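Side-chain contacts in methyltransferase (Pyrococcus horikoshii, PDB 1IXK), which probably transfers a methyl group from S-adenosyl-L-methionine to carbon 5 of cytidine in RNA, most likely tRNA: residues Q26-R31 against P277-P282; E253-I258 against E289-A294; K61-K66 against F87-T92; I54-L59 against E78-T83. All blocks are in the same frame, centred on the assembly; numbering follows the deposited sequence.

Interaction 1: Q26-R31 against P277-P282; sequences QLWGER and PALTNP
Leu27 presses one methyl against Pro282 and Leu279, and this is the tight part of the contact. Its CD2 lies 3.7 Å from CB of Pro282 and also comes close to CD1 of Leu279, 4.1 Å away, so a single branch meets both partners. The side chain of Leu279 points at helix 18-28 and uses both branches: CD1 meets CD2 of Leu27 and also the CZ2 side of the Trp28 indole, while CD2 is nearest NE1 of Trp28, 4.2 Å away, approaching the ring obliquely. Trp28 keeps that attitude with CG turned away from its carbonyl carbon (chi1 -58°), and CB of Leu27 rests over the rim of one indole face, 3.6 Å above the plane. The polar corner of the indole is accounted for outside the two segments, since NE1 is hydrogen-bonded to the hydroxyl of Tyr298.

The looser side is wet. A water donates to O of Gln26 at 2.7 Å, but its second bond, to O of Asn281 at 3.5 Å, is weak, so it spans the backbones with only one firm bond. Beyond Trp28 the chain turns away through a type II' turn from Trp28 to Arg31, with Gly29 at positive phi (61°), and closed by Arg31 N to Trp28 O at 3.2 Å. Arg31 then forms salt bridges with Glu276 and Asp300. The apolar contact, with a water at its Gln26 and Asn281 side, joins the end of a helix in the N-terminal family region to the loop between strands 276-277 and 295-297 of the Rossmann-like methyltransferase region: an interface between two parts of an RsmB/NOP-family enzyme.

Interaction 2: E253-I258 against E289-A294; sequences ENEFVI and EEIKNA
With chi1 of -61° Ile258 sets CG2 opposite its backbone N, and in Ile291 chi1 together with a chi2 of -64° brings CD1 up to that methyl. CD1 of Ile291 ends 3.5 Å from CG2 of Ile258, tighter than usual carbon contact, and 4.0 Å from CB of the same residue. The other branch of Ile291 is used too, its CG2 lying 3.9 Å from CG of Glu255. One isoleucine thus spans two positions a helical turn apart on helix 255-264.

Its own backbone is held in a short 3-10 segment, as the bonds between residues three apart indicate; one of them runs from N of Ala294 to O of Ile291 at 2.8 Å. The carbonyl O of Glu290 takes two donors, Asn293 N and, on a lone pair in the carbonyl plane, Asn293 ND2 at 3.0 Å. Leu269 of strand 267-270 also touches both isoleucines, and Phe308 and Ala310 of strand 307-314 lie against Ile258.

Glu255 bends at chi2 (87°), offering its methylene to Ile291 while OE2 forms a salt bridge with NE of Arg296 and a hydrogen bond with N of Leu279. The contact itself is therefore purely apolar, and the buried carboxylate beside it, supplied with a cation and an amide N-H, probably stays ionised.

Interaction 3: K61-K66 against F87-T92; sequences KRLNKK and FSITST
Leu63 meets Ile89 where helix 56-65 of the N-terminal ferredoxin-like domain packs against the loop that leads into helix 93-96. The apolar part is small: CD1 of Ile89 sits astride the fork of the leucine, 4.0 Å from CD2 and 4.1 Å from CD1 of Leu63, the two side chains crossing at about a right angle. Ile89 reaches so far because its CG1 is extended away from the backbone N (chi1 -176°).

An aromatic edge makes the second kind of contact. CE1 of Phe87 comes within 4.0 Å of the carbonyl O of Lys66, which lies near the ring plane; the ring also meets Phe68 edge-to-face.

Charge forms the third group. Lys66 leaves its backbone toward the loop, and its NZ pairs with OE1 of Glu94; Arg62 takes the other oxygen of that carboxylate, so Arg62 on the helix and Lys66 at its end are both tied to helix 93-96.

Hydrogen bonds within the loop fix its shape. OG1 of Thr90 donates to OG of Ser88 at 2.7 Å. Thr92, the N-cap of helix 93-96, accepts from N of Phe95 at OG1, and the same oxygen donates to O of Ile89 at 2.7 Å, tilted 21° from the carbonyl plane.

Interaction 4: I54-L59 against E78-T83; sequences ISVQDL and EGFCLT
Val56 sets its two methyls against different residues of 78-83, joining helix 56-65 to the antiparallel sheet of the ferredoxin-like N-terminal domain. CG1 meets the Phe80 ring edge-on and in its plane, 3.5 Å from CZ and 3.7 Å from CE2. CG2 turns to Glu78, 4.0 Å from its CG. This split follows from the valine torsion: chi1 of 174° carries CG1 to the side opposite the backbone N and leaves CG2 opposite the carbonyl carbon. An alanine here would remove both methyls and would probably leave the CZ/CE2 edge of Phe80 without its neighbour and open a gap beside the Glu78 methylene.

In the next shell, Phe70 meets the Phe80 ring edge-to-face, while Val49 and Val60 also touch that side chain. Glu78 bends at chi2 (78°), and its OE1 is hydrogen-bonded to the hydroxyl of Tyr135, on helix 131-139 of the methyltransferase region.

Farther out, the strand itself is fixed. Strand 79-82 runs between 46-49 and 69-73, with backbone bonds from Phe80 to Phe47 and from Cys81 to Lys71, and a disulfide links Cys81 to Cys46.

On the other side, the helix start is held by Ser55 at the N-cap position, one residue ahead of Val56. Asp58 N donates to Ser55 OG over 3.0 Å at a nearly straight 159°, and OG returns a weak bond to OD2 of Asp58. A backbone bond of the first turn runs from N of Leu59 to O of Ser55, 3.1 Å long.

In the fold
From the N terminus, 26-31 opens interaction 1, which closes only at 277-282, tying helix 18-28 to the loop after strand 276-277; interactions 3 and 4 are both nested inside its long loop. Those two cross: 54-59 and 61-66, both on helix 56-65, are followed by 78-83 and then 87-92, and the contacts touch where Leu82 packs on Ile89 and Ile54 on Arg62. Together they tie that helix to the N-terminal sheet and the loop beyond it. Interaction 2 opens at 253-258, crosses interaction 1 and closes at 289-294, tying helix 255-264 to the loop used by interaction 1, where a backbone bond joins Ala278 to Ala294. Interactions 2 and 3 have centres about 40 Å apart.

Interaction 1: Q26-R31 against P277-P282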
loop_
_atom_site.group_PDB
_atom_site.type_symbol
_atom_site.label_atom_id
_atom_site.label_comp_id
_atom_site.label_asym_id
_atom_site.label_seq_id
_atom_site.Cartn_x
_atom_site.Cartn_y
_atom_site.Cartn_z
ATOM N N GLN A 26 -12.072 4.767 21.185
ATOM C CA GLN A 26 -11.623 3.619 21.973
ATOM C C GLN A 26 -10.241 3.148 21.526
ATOM O O GLN A 26 -9.475 2.587 22.313
ATOM C CB GLN A 26 -12.610 2.463 21.840
ATOM C CG GLN A 26 -14.003 2.788 22.327
ATOM C CD GLN A 26 -14.936 1.606 22.227
ATOM O OE1 GLN A 26 -15.046 0.978 21.176
ATOM N NE2 GLN A 26 -15.620 1.298 23.322
ATOM N N LEU A 27 -9.923 3.382 20.257
ATOM C CA LEU A 27 -8.641 2.966 19.712
ATOM C C LEU A 27 -7.528 3.982 19.928
ATOM O O LEU A 27 -6.393 3.607 20.234
ATOM C CB LEU A 27 -8.784 2.676 18.213
ATOM C CG LEU A 27 -9.616 1.438 17.855
ATOM C CD1 LEU A 27 -9.897 1.405 16.362
ATOM C CD2 LEU A 27 -8.865 0.184 18.295
ATOM N N TRP A 28 -7.851 5.265 19.791
ATOM C CA TRP A 28 -6.835 6.304 19.922
ATOM C C TRP A 28 -7.120 7.425 20.921
ATOM O O TRP A 28 -6.319 8.350 21.052
ATOM C CB TRP A 28 -6.562 6.908 18.538
ATOM C CG TRP A 28 -6.111 5.885 17.530
ATOM C CD1 TRP A 28 -4.911 5.241 17.499
ATOM C CD2 TRP A 28 -6.883 5.344 16.446
ATOM N NE1 TRP A 28 -4.881 4.334 16.467
ATOM C CE2 TRP A 28 -6.079 4.381 15.801
ATOM C CE3 TRP A 28 -8.172 5.589 15.953
ATOM C CZ2 TRP A 28 -6.526 3.647 14.695
ATOM C CZ3 TRP A 28 -8.619 4.862 14.856
ATOM C CH2 TRP A 28 -7.795 3.906 14.235
ATOM N N GLY A 29 -8.245 7.350 21.626
ATOM C CA GLY A 29 -8.565 8.390 22.590
ATOM C C GLY A 29 -8.702 9.748 21.929
ATOM O O GLY A 29 -9.210 9.846 20.813
ATOM N N GLU A 30 -8.238 10.798 22.603
ATOM C CA GLU A 30 -8.329 12.156 22.063
ATOM C C GLU A 30 -7.646 12.335 20.707
ATOM O O GLU A 30 -8.005 13.230 19.943
ATOM C CB GLU A 30 -7.763 13.177 23.059
ATOM C CG GLU A 30 -6.348 12.887 23.551
ATOM C CD GLU A 30 -6.312 11.943 24.741
ATOM O OE1 GLU A 30 -6.755 10.779 24.609
ATOM O OE2 GLU A 30 -5.835 12.368 25.817
ATOM N N ARG A 31 -6.668 11.489 20.402
ATOM C CA ARG A 31 -5.973 11.582 19.120
ATOM C C ARG A 31 -6.950 11.284 17.980
ATOM O O ARG A 31 -6.721 11.667 16.831
ATOM C CB ARG A 31 -4.800 10.595 19.071
ATOM C CG ARG A 31 -3.984 10.675 17.784
ATOM C CD ARG A 31 -2.927 9.586 17.710
ATOM N NE ARG A 31 -2.163 9.663 16.468
ATOM C CZ ARG A 31 -1.163 8.847 16.146
ATOM N NH1 ARG A 31 -0.800 7.880 16.975
ATOM N NH2 ARG A 31 -0.522 9.003 14.994
ATOM N N PRO A 277 3.974 1.340 15.548
ATOM C CA PRO A 277 3.692 -0.082 15.766
ATOM C C PRO A 277 2.213 -0.359 15.550
ATOM O O PRO A 277 1.375 0.485 15.869
ATOM C CB PRO A 277 4.093 -0.295 17.227
ATOM C CG PRO A 277 5.094 0.795 17.481
ATOM C CD PRO A 277 4.499 1.967 16.774
ATOM N N ALA A 278 1.890 -1.529 15.006
ATOM C CA ALA A 278 0.498 -1.894 14.792
ATOM C C ALA A 278 -0.126 -2.047 16.175
ATOM O O ALA A 278 0.589 -2.128 17.174
ATOM C CB ALA A 278 0.397 -3.209 14.013
ATOM N N LEU A 279 -1.452 -2.087 16.233
ATOM C CA LEU A 279 -2.163 -2.203 17.502
ATOM C C LEU A 279 -2.190 -3.635 18.035
ATOM O O LEU A 279 -2.560 -4.556 17.311
ATOM C CB LEU A 279 -3.594 -1.689 17.322
ATOM C CG LEU A 279 -3.734 -0.261 16.787
ATOM C CD1 LEU A 279 -5.190 0.015 16.421
ATOM C CD2 LEU A 279 -3.241 0.731 17.823
ATOM N N THR A 280 -1.799 -3.826 19.297
ATOM C CA THR A 280 -1.807 -5.171 19.882
ATOM C C THR A 280 -2.894 -5.356 20.937
ATOM O O THR A 280 -3.023 -6.436 21.516
ATOM C CB THR A 280 -0.449 -5.543 20.522
ATOM O OG1 THR A 280 -0.145 -4.622 21.570
ATOM C CG2 THR A 280 0.656 -5.519 19.483
ATOM N N ASN A 281 -3.659 -4.301 21.203
ATOM C CA ASN A 281 -4.754 -4.386 22.168
ATOM C C ASN A 281 -5.944 -3.562 21.675
ATOM O O ASN A 281 -6.530 -2.793 22.428
ATOM C CB ASN A 281 -4.317 -3.866 23.543
ATOM C CG ASN A 281 -5.276 -4.279 24.652
ATOM O OD1 ASN A 281 -5.455 -3.563 25.638
ATOM N ND2 ASN A 281 -5.885 -5.449 24.498
ATOM N N PRO A 282 -6.318 -3.714 20.395
ATOM C CA PRO A 282 -7.453 -2.944 19.876
ATOM C C PRO A 282 -8.760 -3.345 20.550
ATOM O O PRO A 282 -9.118 -4.516 20.562
ATOM C CB PRO A 282 -7.443 -3.278 18.390
ATOM C CG PRO A 282 -6.964 -4.708 18.388
ATOM C CD PRO A 282 -5.816 -4.659 19.380
HETATM O O HOH W 1 -8.346 0.155 22.069
#

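Interaction 2: E253-I258 against E289-A294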
loop_
_atom_site.group_PDB
_atom_site.type_symbol
_atom_site.label_atom_id
_atom_site.label_comp_id
_atom_site.label_asym_id
_atom_site.label_seq_id
_atom_site.Cartn_x
_atom_site.Cartn_y
_atom_site.Cartn_z
ATOM N N GLU A 253 -9.733 -5.264 9.413
ATOM C CA GLU A 253 -9.141 -5.461 8.094
ATOM C C GLU A 253 -7.621 -5.511 8.173
ATOM O O GLU A 253 -6.951 -5.808 7.179
ATOM C CB GLU A 253 -9.532 -4.313 7.152
ATOM C CG GLU A 253 -11.019 -4.115 6.945
ATOM C CD GLU A 253 -11.314 -2.861 6.140
ATOM O OE1 GLU A 253 -11.020 -2.841 4.927
ATOM O OE2 GLU A 253 -11.824 -1.889 6.731
ATOM N N ASN A 254 -7.080 -5.217 9.353
ATOM C CA ASN A 254 -5.633 -5.187 9.544
ATOM C C ASN A 254 -5.103 -6.208 10.555
ATOM O O ASN A 254 -4.844 -7.369 10.210
ATOM C CB ASN A 254 -5.198 -3.777 9.973
ATOM C CG ASN A 254 -5.514 -2.718 8.925
ATOM O OD1 ASN A 254 -5.551 -3.005 7.730
ATOM N ND2 ASN A 254 -5.716 -1.483 9.370
ATOM N N GLU A 255 -4.931 -5.764 11.796
ATOM C CA GLU A 255 -4.424 -6.622 12.867
ATOM C C GLU A 255 -5.178 -7.942 13.028
ATOM O O GLU A 255 -4.568 -8.988 13.260
ATOM C CB GLU A 255 -4.445 -5.867 14.199
ATOM C CG GLU A 255 -3.392 -4.761 14.309
ATOM C CD GLU A 255 -3.841 -3.416 13.755
ATOM O OE1 GLU A 255 -4.947 -3.327 13.183
ATOM O OE2 GLU A 255 -3.072 -2.442 13.896
ATOM N N PHE A 256 -6.502 -7.894 12.925
ATOM C CA PHE A 256 -7.324 -9.102 13.065
ATOM C C PHE A 256 -7.013 -10.127 11.974
ATOM O O PHE A 256 -6.990 -11.335 12.225
ATOM C CB PHE A 256 -8.812 -8.751 12.991
ATOM C CG PHE A 256 -9.369 -8.146 14.251
ATOM C CD1 PHE A 256 -8.532 -7.643 15.240
ATOM C CD2 PHE A 256 -10.747 -8.048 14.428
ATOM C CE1 PHE A 256 -9.056 -7.050 16.392
ATOM C CE2 PHE A 256 -11.281 -7.455 15.572
ATOM C CZ PHE A 256 -10.430 -6.954 16.555
ATOM N N VAL A 257 -6.795 -9.645 10.757
ATOM C CA VAL A 257 -6.492 -10.532 9.645
ATOM C C VAL A 257 -5.106 -11.130 9.834
ATOM O O VAL A 257 -4.895 -12.322 9.589
ATOM C CB VAL A 257 -6.538 -9.780 8.299
ATOM C CG1 VAL A 257 -6.125 -10.710 7.164
ATOM C CG2 VAL A 257 -7.937 -9.239 8.060
ATOM N N ILE A 258 -4.162 -10.300 10.272
ATOM C CA ILE A 258 -2.797 -10.769 10.501
ATOM C C ILE A 258 -2.755 -11.778 11.659
ATOM O O ILE A 258 -2.062 -12.791 11.571
ATOM C CB ILE A 258 -1.840 -9.585 10.785
ATOM C CG1 ILE A 258 -1.829 -8.641 9.578
ATOM C CG2 ILE A 258 -0.418 -10.089 11.029
ATOM C CD1 ILE A 258 -1.550 -9.345 8.273
ATOM N N GLU A 289 2.164 -10.217 20.569
ATOM C CA GLU A 289 3.149 -9.144 20.610
ATOM C C GLU A 289 3.846 -9.077 19.251
ATOM O O GLU A 289 4.312 -8.021 18.833
ATOM C CB GLU A 289 4.176 -9.416 21.719
ATOM C CG GLU A 289 5.345 -8.431 21.790
ATOM C CD GLU A 289 4.965 -7.053 22.317
ATOM O OE1 GLU A 289 3.804 -6.849 22.721
ATOM O OE2 GLU A 289 5.846 -6.165 22.333
ATOM N N GLU A 290 3.904 -10.213 18.565
ATOM C CA GLU A 290 4.536 -10.298 17.251
ATOM C C GLU A 290 3.923 -9.305 16.252
ATOM O O GLU A 290 4.588 -8.861 15.311
ATOM C CB GLU A 290 4.430 -11.741 16.728
ATOM C CG GLU A 290 4.746 -11.939 15.253
ATOM C CD GLU A 290 4.986 -13.407 14.891
ATOM O OE1 GLU A 290 4.265 -14.287 15.420
ATOM O OE2 GLU A 290 5.892 -13.680 14.073
ATOM N N ILE A 291 2.666 -8.946 16.475
ATOM C CA ILE A 291 1.965 -7.999 15.608
ATOM C C ILE A 291 2.650 -6.630 15.598
ATOM O O ILE A 291 2.464 -5.848 14.668
ATOM C CB ILE A 291 0.490 -7.834 16.052
ATOM C CG1 ILE A 291 -0.251 -9.161 15.884
ATOM C CG2 ILE A 291 -0.206 -6.758 15.220
ATOM C CD1 ILE A 291 -0.346 -9.625 14.454
ATOM N N LYS A 292 3.446 -6.331 16.624
ATOM C CA LYS A 292 4.137 -5.043 16.647
ATOM C C LYS A 292 5.168 -4.922 15.524
ATOM O O LYS A 292 5.731 -3.847 15.305
ATOM C CB LYS A 292 4.794 -4.790 18.008
ATOM C CG LYS A 292 3.772 -4.528 19.098
ATOM C CD LYS A 292 4.340 -3.753 20.266
ATOM C CE LYS A 292 3.252 -3.464 21.293
ATOM N NZ LYS A 292 3.764 -2.636 22.418
ATOM N N ASN A 293 5.413 -6.022 14.815
ATOM C CA ASN A 293 6.333 -6.012 13.676
ATOM C C ASN A 293 5.616 -5.314 12.519
ATOM O O ASN A 293 6.248 -4.765 11.610
ATOM C CB ASN A 293 6.712 -7.439 13.261
ATOM C CG ASN A 293 7.845 -8.013 14.099
ATOM O OD1 ASN A 293 8.977 -7.547 14.026
ATOM N ND2 ASN A 293 7.539 -9.027 14.900
ATOM N N ALA A 294 4.284 -5.347 12.563
ATOM C CA ALA A 294 3.452 -4.696 11.550
ATOM C C ALA A 294 3.458 -3.198 11.848
ATOM O O ALA A 294 3.699 -2.796 12.986
ATOM C CB ALA A 294 2.028 -5.242 11.609
#

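Interaction 3: K61-K66 against F87-T92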
loop_
_atom_site.group_PDB
_atom_site.type_symbol
_atom_site.label_atom_id
_atom_site.label_comp_id
_atom_site.label_asym_id
_atom_site.label_seq_id
_atom_site.Cartn_x
_atom_site.Cartn_y
_atom_site.Cartn_z
ATOM N N LYS A 61 18.368 16.349 -10.229
ATOM C CA LYS A 61 19.050 17.530 -10.748
ATOM C C LYS A 61 18.237 18.158 -11.875
ATOM O O LYS A 61 18.114 19.380 -11.956
ATOM C CB LYS A 61 20.447 17.160 -11.241
ATOM C CG LYS A 61 21.372 16.706 -10.126
ATOM C CD LYS A 61 22.685 16.169 -10.675
ATOM C CE LYS A 61 23.564 15.634 -9.558
ATOM N NZ LYS A 61 24.765 14.949 -10.103
ATOM N N ARG A 62 17.667 17.320 -12.733
ATOM C CA ARG A 62 16.864 17.806 -13.848
ATOM C C ARG A 62 15.618 18.562 -13.395
ATOM O O ARG A 62 15.302 19.623 -13.933
ATOM C CB ARG A 62 16.450 16.645 -14.753
ATOM C CG ARG A 62 17.586 16.068 -15.579
ATOM C CD ARG A 62 17.111 14.919 -16.466
ATOM N NE ARG A 62 15.939 15.276 -17.264
ATOM C CZ ARG A 62 15.528 14.596 -18.331
ATOM N NH1 ARG A 62 16.197 13.521 -18.732
ATOM N NH2 ARG A 62 14.447 14.986 -18.996
ATOM N N LEU A 63 14.902 18.012 -12.416
ATOM C CA LEU A 63 13.692 18.655 -11.912
ATOM C C LEU A 63 13.990 19.932 -11.133
ATOM O O LEU A 63 13.289 20.931 -11.276
ATOM C CB LEU A 63 12.889 17.682 -11.033
ATOM C CG LEU A 63 12.133 16.588 -11.799
ATOM C CD1 LEU A 63 11.219 15.812 -10.846
ATOM C CD2 LEU A 63 11.293 17.234 -12.897
ATOM N N ASN A 64 15.024 19.891 -10.300
ATOM C CA ASN A 64 15.407 21.054 -9.511
ATOM C C ASN A 64 15.743 22.208 -10.452
ATOM O O ASN A 64 15.384 23.355 -10.198
ATOM C CB ASN A 64 16.629 20.733 -8.644
ATOM C CG ASN A 64 16.271 20.027 -7.345
ATOM O OD1 ASN A 64 17.151 19.516 -6.651
ATOM N ND2 ASN A 64 14.985 20.005 -7.002
ATOM N N LYS A 65 16.427 21.891 -11.545
ATOM C CA LYS A 65 16.816 22.901 -12.525
ATOM C C LYS A 65 15.596 23.603 -13.123
ATOM O O LYS A 65 15.673 24.770 -13.516
ATOM C CB LYS A 65 17.625 22.259 -13.650
ATOM C CG LYS A 65 18.256 23.261 -14.601
ATOM C CD LYS A 65 18.149 22.801 -16.048
ATOM C CE LYS A 65 16.696 22.799 -16.517
ATOM N NZ LYS A 65 16.562 22.387 -17.944
ATOM N N LYS A 66 14.472 22.894 -13.185
ATOM C CA LYS A 66 13.248 23.453 -13.747
ATOM C C LYS A 66 12.392 24.218 -12.740
ATOM O O LYS A 66 11.352 24.770 -13.098
ATOM C CB LYS A 66 12.413 22.347 -14.393
ATOM C CG LYS A 66 13.127 21.626 -15.521
ATOM C CD LYS A 66 12.185 20.697 -16.267
ATOM C CE LYS A 66 12.901 20.009 -17.415
ATOM N NZ LYS A 66 11.943 19.332 -18.317
ATOM N N PHE A 87 5.029 24.558 -12.308
ATOM C CA PHE A 87 3.936 24.185 -13.208
ATOM C C PHE A 87 3.662 22.703 -12.987
ATOM O O PHE A 87 4.431 22.032 -12.301
ATOM C CB PHE A 87 4.294 24.449 -14.685
ATOM C CG PHE A 87 5.591 23.813 -15.136
ATOM C CD1 PHE A 87 6.817 24.297 -14.680
ATOM C CD2 PHE A 87 5.588 22.734 -16.018
ATOM C CE1 PHE A 87 8.017 23.717 -15.099
ATOM C CE2 PHE A 87 6.779 22.150 -16.442
ATOM C CZ PHE A 87 7.996 22.640 -15.981
ATOM N N SER A 88 2.574 22.198 -13.562
ATOM C CA SER A 88 2.191 20.794 -13.408
ATOM C C SER A 88 3.326 19.824 -13.691
ATOM O O SER A 88 3.923 19.847 -14.766
ATOM C CB SER A 88 1.010 20.470 -14.321
ATOM O OG SER A 88 0.616 19.119 -14.159
ATOM N N ILE A 89 3.602 18.957 -12.720
ATOM C CA ILE A 89 4.669 17.977 -12.852
ATOM C C ILE A 89 4.361 16.986 -13.969
ATOM O O ILE A 89 5.269 16.407 -14.565
ATOM C CB ILE A 89 4.890 17.207 -11.524
ATOM C CG1 ILE A 89 6.082 16.257 -11.658
ATOM C CG2 ILE A 89 3.639 16.427 -11.151
ATOM C CD1 ILE A 89 7.401 16.960 -11.870
ATOM N N THR A 90 3.078 16.797 -14.257
ATOM C CA THR A 90 2.675 15.874 -15.311
ATOM C C THR A 90 2.817 16.490 -16.708
ATOM O O THR A 90 2.566 15.832 -17.715
ATOM C CB THR A 90 1.219 15.387 -15.102
ATOM O OG1 THR A 90 0.360 16.510 -14.866
ATOM C CG2 THR A 90 1.142 14.431 -13.913
ATOM N N SER A 91 3.232 17.750 -16.768
ATOM C CA SER A 91 3.417 18.416 -18.056
ATOM C C SER A 91 4.896 18.424 -18.431
ATOM O O SER A 91 5.275 18.915 -19.492
ATOM C CB SER A 91 2.892 19.857 -18.003
ATOM O OG SER A 91 1.484 19.887 -17.831
ATOM N N THR A 92 5.728 17.872 -17.553
ATOM C CA THR A 92 7.169 17.816 -17.787
ATOM C C THR A 92 7.559 16.662 -18.701
ATOM O O THR A 92 6.860 15.651 -18.770
ATOM C CB THR A 92 7.941 17.622 -16.475
ATOM O OG1 THR A 92 7.578 16.362 -15.896
ATOM C CG2 THR A 92 7.623 18.736 -15.494
#

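Interaction 4: I54-L59 against E78-T83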
loop_
_atom_site.group_PDB
_atom_site.type_symbol
_atom_site.label_atom_id
_atom_site.label_comp_id
_atom_site.label_asym_id
_atom_site.label_seq_id
_atom_site.Cartn_x
_atom_site.Cartn_y
_atom_site.Cartn_z
ATOM N N ILE A 54 16.399 6.126 -15.497
ATOM C CA ILE A 54 17.294 7.178 -15.024
ATOM C C ILE A 54 17.585 7.061 -13.531
ATOM O O ILE A 54 16.738 6.608 -12.759
ATOM C CB ILE A 54 16.686 8.571 -15.314
ATOM C CG1 ILE A 54 17.676 9.669 -14.928
ATOM C CG2 ILE A 54 15.375 8.734 -14.553
ATOM C CD1 ILE A 54 17.191 11.066 -15.249
ATOM N N SER A 55 18.784 7.471 -13.126
ATOM C CA SER A 55 19.166 7.407 -11.723
ATOM C C SER A 55 18.406 8.470 -10.941
ATOM O O SER A 55 17.911 9.440 -11.513
ATOM C CB SER A 55 20.672 7.638 -11.558
ATOM O OG SER A 55 21.016 8.993 -11.796
ATOM N N VAL A 56 18.314 8.277 -9.630
ATOM C CA VAL A 56 17.625 9.225 -8.769
ATOM C C VAL A 56 18.394 10.542 -8.752
ATOM O O VAL A 56 17.802 11.620 -8.828
ATOM C CB VAL A 56 17.512 8.681 -7.327
ATOM C CG1 VAL A 56 16.921 9.739 -6.409
ATOM C CG2 VAL A 56 16.643 7.430 -7.319
ATOM N N GLN A 57 19.717 10.437 -8.677
ATOM C CA GLN A 57 20.590 11.605 -8.642
ATOM C C GLN A 57 20.401 12.491 -9.875
ATOM O O GLN A 57 20.302 13.713 -9.759
ATOM C CB GLN A 57 22.051 11.158 -8.548
ATOM C CG GLN A 57 22.957 12.139 -7.825
ATOM C CD GLN A 57 24.428 11.883 -8.098
ATOM O OE1 GLN A 57 24.906 12.085 -9.215
ATOM N NE2 GLN A 57 25.152 11.431 -7.081
ATOM N N ASP A 58 20.350 11.872 -11.052
ATOM C CA ASP A 58 20.173 12.621 -12.292
ATOM C C ASP A 58 18.785 13.234 -12.450
ATOM O O ASP A 58 18.654 14.379 -12.890
ATOM C CB ASP A 58 20.467 11.737 -13.509
ATOM C CG ASP A 58 21.940 11.405 -13.645
ATOM O OD1 ASP A 58 22.774 12.267 -13.295
ATOM O OD2 ASP A 58 22.267 10.293 -14.111
ATOM N N LEU A 59 17.749 12.473 -12.106
ATOM C CA LEU A 59 16.383 12.967 -12.224
ATOM C C LEU A 59 16.176 14.172 -11.314
ATOM O O LEU A 59 15.566 15.167 -11.716
ATOM C CB LEU A 59 15.383 11.856 -11.872
ATOM C CG LEU A 59 13.881 12.158 -11.974
ATOM C CD1 LEU A 59 13.452 13.080 -10.839
ATOM C CD2 LEU A 59 13.565 12.781 -13.323
ATOM N N GLU A 78 13.525 6.135 -3.916
ATOM C CA GLU A 78 13.148 6.702 -5.211
ATOM C C GLU A 78 11.952 7.657 -5.129
ATOM O O GLU A 78 11.578 8.268 -6.130
ATOM C CB GLU A 78 12.791 5.582 -6.202
ATOM C CG GLU A 78 13.908 4.589 -6.549
ATOM C CD GLU A 78 14.144 3.532 -5.483
ATOM O OE1 GLU A 78 13.267 3.327 -4.615
ATOM O OE2 GLU A 78 15.213 2.886 -5.527
ATOM N N GLY A 79 11.356 7.789 -3.947
ATOM C CA GLY A 79 10.184 8.638 -3.803
ATOM C C GLY A 79 10.399 10.020 -3.210
ATOM O O GLY A 79 11.189 10.197 -2.288
ATOM N N PHE A 80 9.671 10.997 -3.741
ATOM C CA PHE A 80 9.763 12.378 -3.281
ATOM C C PHE A 80 8.381 13.016 -3.330
ATOM O O PHE A 80 7.554 12.642 -4.161
ATOM C CB PHE A 80 10.704 13.169 -4.200
ATOM C CG PHE A 80 12.097 12.622 -4.257
ATOM C CD1 PHE A 80 13.079 13.094 -3.393
ATOM C CD2 PHE A 80 12.428 11.625 -5.172
ATOM C CE1 PHE A 80 14.374 12.580 -3.441
ATOM C CE2 PHE A 80 13.717 11.104 -5.225
ATOM C CZ PHE A 80 14.691 11.580 -4.361
ATOM N N CYS A 81 8.131 13.970 -2.439
ATOM C CA CYS A 81 6.859 14.675 -2.433
ATOM C C CYS A 81 7.142 16.159 -2.677
ATOM O O CYS A 81 8.021 16.760 -2.053
ATOM C CB CYS A 81 6.108 14.459 -1.114
ATOM S SG CYS A 81 5.524 12.739 -0.862
ATOM N N LEU A 82 6.403 16.732 -3.614
ATOM C CA LEU A 82 6.578 18.128 -4.000
ATOM C C LEU A 82 6.279 19.183 -2.941
ATOM O O LEU A 82 5.285 19.098 -2.217
ATOM C CB LEU A 82 5.738 18.405 -5.243
ATOM C CG LEU A 82 6.225 17.683 -6.492
ATOM C CD1 LEU A 82 5.097 17.560 -7.505
ATOM C CD2 LEU A 82 7.417 18.453 -7.071
ATOM N N THR A 83 7.161 20.179 -2.865
ATOM C CA THR A 83 7.019 21.298 -1.942
ATOM C C THR A 83 6.925 22.567 -2.783
ATOM O O THR A 83 6.461 23.606 -2.315
ATOM C CB THR A 83 8.215 21.402 -0.980
ATOM O OG1 THR A 83 9.435 21.453 -1.728
ATOM C CG2 THR A 83 8.244 20.201 -0.048
#